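Local structure of lysosome-associated membrane glycoprotein 3 (Homo sapiens, 4AKM) at residues Met21-Ile26 with Leu60-Gln65. The protein is a lysosomal membrane glycoprotein, here its membrane-proximal luminal part, that acts in the unfolded protein response and in lysosome-autophagosome fusion. Numbering follows the deposited sequence.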
ATOM      1  N   MET A  21       7.971   2.680   0.134  1.00 48.17           N
ATOM      2  CA  MET A  21       7.687   1.704  -0.914  1.00 46.55           C
ATOM      3  C   MET A  21       7.478   2.404  -2.241  1.00 46.57           C
ATOM      4  O   MET A  21       7.274   3.615  -2.299  1.00 48.07           O
ATOM      5  CB  MET A  21       6.444   0.867  -0.589  1.00 44.01           C
ATOM      6  CG  MET A  21       5.144   1.662  -0.480  1.00 44.72           C
ATOM      7  SD  MET A  21       3.937   0.968   0.680  1.00 49.49           S
ATOM      8  CE  MET A  21       3.722  -0.680   0.035  1.00 44.03           C
ATOM      9  N   GLY A  22       7.541   1.618  -3.304  1.00 40.91           N
ATOM     10  CA  GLY A  22       7.176   2.054  -4.628  1.00 43.39           C
ATOM     11  C   GLY A  22       5.920   1.294  -4.965  1.00 40.95           C
ATOM     12  O   GLY A  22       5.770   0.132  -4.591  1.00 42.38           O
ATOM     13  N   ILE A  23       5.000   1.957  -5.653  1.00 44.50           N
ATOM     14  CA  ILE A  23       3.720   1.344  -5.979  1.00 42.05           C
ATOM     15  C   ILE A  23       3.369   1.568  -7.446  1.00 37.92           C
ATOM     16  O   ILE A  23       3.577   2.648  -8.003  1.00 36.02           O
ATOM     17  CB  ILE A  23       2.598   1.833  -5.032  1.00 36.01           C
ATOM     18  CG1 ILE A  23       2.913   1.411  -3.598  1.00 37.43           C
ATOM     19  CG2 ILE A  23       1.252   1.271  -5.445  1.00 29.84           C
ATOM     20  CD1 ILE A  23       2.208   2.233  -2.555  1.00 49.86           C
ATOM     21  N   GLN A  24       2.868   0.510  -8.067  1.00 37.03           N
ATOM     22  CA  GLN A  24       2.522   0.507  -9.470  1.00 39.36           C
ATOM     23  C   GLN A  24       1.102  -0.038  -9.580  1.00 39.20           C
ATOM     24  O   GLN A  24       0.712  -0.931  -8.828  1.00 35.67           O
ATOM     25  CB  GLN A  24       3.514  -0.379 -10.244  1.00 36.00           C
ATOM     26  CG  GLN A  24       3.414  -0.283 -11.763  1.00 49.42           C
ATOM     27  CD  GLN A  24       4.484  -1.098 -12.490  1.00 54.93           C
ATOM     28  OE1 GLN A  24       4.392  -2.322 -12.591  1.00 51.76           O
ATOM     29  NE2 GLN A  24       5.502  -0.413 -13.003  1.00 55.78           N
ATOM     30  N   LEU A  25       0.319   0.512 -10.497  1.00 36.71           N
ATOM     31  CA  LEU A  25      -1.012  -0.015 -10.758  1.00 40.57           C
ATOM     32  C   LEU A  25      -1.056  -0.555 -12.177  1.00 42.78           C
ATOM     33  O   LEU A  25      -0.667   0.130 -13.113  1.00 46.38           O
ATOM     34  CB  LEU A  25      -2.082   1.061 -10.548  1.00 36.09           C
ATOM     35  CG  LEU A  25      -2.331   1.477  -9.094  1.00 39.19           C
ATOM     36  CD1 LEU A  25      -3.336   2.622  -8.996  1.00 41.52           C
ATOM     37  CD2 LEU A  25      -2.791   0.287  -8.263  1.00 35.78           C
ATOM     38  N   ILE A  26      -1.516  -1.789 -12.330  1.00 39.43           N
ATOM     39  CA  ILE A  26      -1.612  -2.415 -13.638  1.00 46.07           C
ATOM     40  C   ILE A  26      -3.078  -2.635 -13.996  1.00 48.06           C
ATOM     41  O   ILE A  26      -3.777  -3.372 -13.296  1.00 42.79           O
ATOM     42  CB  ILE A  26      -0.878  -3.787 -13.681  1.00 51.08           C
ATOM     43  CG1 ILE A  26       0.642  -3.615 -13.582  1.00 45.95           C
ATOM     44  CG2 ILE A  26      -1.238  -4.550 -14.952  1.00 52.74           C
ATOM     45  CD1 ILE A  26       1.180  -3.577 -12.172  1.00 43.61           C
ATOM     46  N   LEU A  60      -3.220   3.810   5.846  1.00 48.14           N
ATOM     47  CA  LEU A  60      -2.415   4.720   5.052  1.00 45.32           C
ATOM     48  C   LEU A  60      -3.114   4.920   3.718  1.00 43.41           C
ATOM     49  O   LEU A  60      -3.297   3.979   2.950  1.00 40.70           O
ATOM     50  CB  LEU A  60      -1.018   4.147   4.809  1.00 41.46           C
ATOM     51  CG  LEU A  60      -0.221   4.912   3.747  1.00 41.80           C
ATOM     52  CD1 LEU A  60      -0.018   6.358   4.164  1.00 40.99           C
ATOM     53  CD2 LEU A  60       1.110   4.242   3.469  1.00 39.68           C
ATOM     54  N   LEU A  61      -3.521   6.151   3.455  1.00 43.15           N
ATOM     55  CA  LEU A  61      -4.137   6.488   2.188  1.00 43.00           C
ATOM     56  C   LEU A  61      -3.238   7.427   1.408  1.00 37.17           C
ATOM     57  O   LEU A  61      -2.740   8.425   1.936  1.00 39.02           O
ATOM     58  CB  LEU A  61      -5.515   7.108   2.401  1.00 43.90           C
ATOM     59  CG  LEU A  61      -6.264   7.514   1.132  1.00 42.77           C
ATOM     60  CD1 LEU A  61      -6.537   6.316   0.233  1.00 39.15           C
ATOM     61  CD2 LEU A  61      -7.547   8.211   1.508  1.00 35.56           C
ATOM     62  N   LEU A  62      -3.032   7.082   0.145  1.00 38.32           N
ATOM     63  CA  LEU A  62      -2.166   7.834  -0.741  1.00 35.65           C
ATOM     64  C   LEU A  62      -3.003   8.358  -1.882  1.00 33.02           C
ATOM     65  O   LEU A  62      -3.599   7.586  -2.622  1.00 38.94           O
ATOM     66  CB  LEU A  62      -1.078   6.927  -1.291  1.00 32.98           C
ATOM     67  CG  LEU A  62      -0.273   6.162  -0.241  1.00 38.88           C
ATOM     68  CD1 LEU A  62       0.661   5.185  -0.919  1.00 41.60           C
ATOM     69  CD2 LEU A  62       0.505   7.118   0.644  1.00 35.94           C
ATOM     70  N   ASN A  63      -3.059   9.670  -2.024  1.00 31.11           N
ATOM     71  CA  ASN A  63      -3.851  10.254  -3.091  1.00 38.06           C
ATOM     72  C   ASN A  63      -2.994  10.902  -4.147  1.00 40.08           C
ATOM     73  O   ASN A  63      -1.950  11.474  -3.848  1.00 39.11           O
ATOM     74  CB  ASN A  63      -4.862  11.264  -2.544  1.00 40.21           C
ATOM     75  CG  ASN A  63      -6.278  10.743  -2.604  1.00 42.54           C
ATOM     76  OD1 ASN A  63      -6.820  10.265  -1.603  1.00 32.72           O
ATOM     77  ND2 ASN A  63      -6.888  10.816  -3.792  1.00 43.88           N
ATOM     78  N   PHE A  64      -3.452  10.815  -5.387  1.00 37.41           N
ATOM     79  CA  PHE A  64      -2.729  11.401  -6.495  1.00 40.61           C
ATOM     80  C   PHE A  64      -3.729  11.830  -7.532  1.00 40.61           C
ATOM     81  O   PHE A  64      -4.906  11.498  -7.444  1.00 45.98           O
ATOM     82  CB  PHE A  64      -1.739  10.387  -7.091  1.00 41.41           C
ATOM     83  CG  PHE A  64      -2.342   9.040  -7.355  1.00 38.87           C
ATOM     84  CD1 PHE A  64      -3.063   8.803  -8.515  1.00 38.60           C
ATOM     85  CD2 PHE A  64      -2.204   8.018  -6.438  1.00 35.21           C
ATOM     86  CE1 PHE A  64      -3.632   7.572  -8.754  1.00 36.24           C
ATOM     87  CE2 PHE A  64      -2.763   6.786  -6.671  1.00 36.12           C
ATOM     88  CZ  PHE A  64      -3.481   6.559  -7.832  1.00 38.04           C
ATOM     89  N   GLN A  65      -3.262  12.578  -8.517  1.00 45.80           N
ATOM     90  CA  GLN A  65      -4.128  12.939  -9.618  1.00 55.38           C
ATOM     91  C   GLN A  65      -4.548  11.686 -10.363  1.00 48.59           C
ATOM     92  O   GLN A  65      -3.731  11.026 -11.004  1.00 50.01           O
ATOM     93  CB  GLN A  65      -3.433  13.919 -10.560  1.00 64.69           C
ATOM     94  CG  GLN A  65      -4.097  15.280 -10.600  1.00 70.22           C
ATOM     95  CD  GLN A  65      -4.125  15.949  -9.236  1.00 79.96           C
ATOM     96  OE1 GLN A  65      -5.105  15.840  -8.489  1.00 80.17           O
ATOM     97  NE2 GLN A  65      -3.045  16.650  -8.904  1.00 78.77           N
TER
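Ile-23 and Leu-62 bring their backbones nearest, with CA of Ile-23 10.2 Å from CA of Leu-62, a spacing that marks two strands facing each other from separate sheets, inclined to one another but running in the same general sense. Between them the contact is entirely apolar. CD1 of Ile-23 meets CD1 of Leu-62 at 3.7 Å, a methyl-to-methyl touch of side chains that approach at a slant. Ile-23 achieves this reach by setting CG1 beside its backbone N and leaving its outer arm nearly extended (chi2 158°), so that CD1 at the end of the CG1 branch makes the touch while CG2 sits anti to the backbone N. Two residues further along each strand the theme repeats with a different pair: CD1 of Leu-25 lies 4.1 Å from CZ of Phe-64, coming obliquely to the far end of the ring. Phe-64 holds CG between its backbone N and carbonyl carbon (chi1 48°), and its ring and Leu-25, each reaching in from its own strand, together bridge the 12.3 Å between CA of Leu-25 and CA of Phe-64. All four residues are buried, yet the two segments hide just 132 Å² from each other, with only two pairs in touch across the gap; neighbouring strands complete the surroundings. Val-132 lies against both Ile-23 and Leu-25, Tyr-7 touches Leu-62, and the ring of Phe-40, whose backbone is hydrogen-bonded to Leu-25, meets that of Phe-64. The neighbouring residues serve other surroundings: Gln-24 gives its NE2 to OD1 of Asn-41, whereas Leu-61 and Asn-63 pack on Phe-68. The example thus illustrates how two antiparallel sheets are joined by apolar side chains that meet at their ends, here strand 14-27 of one against strand 57-64 of the other, in the core of the beta-prism fold of this LAMP-family luminal domain.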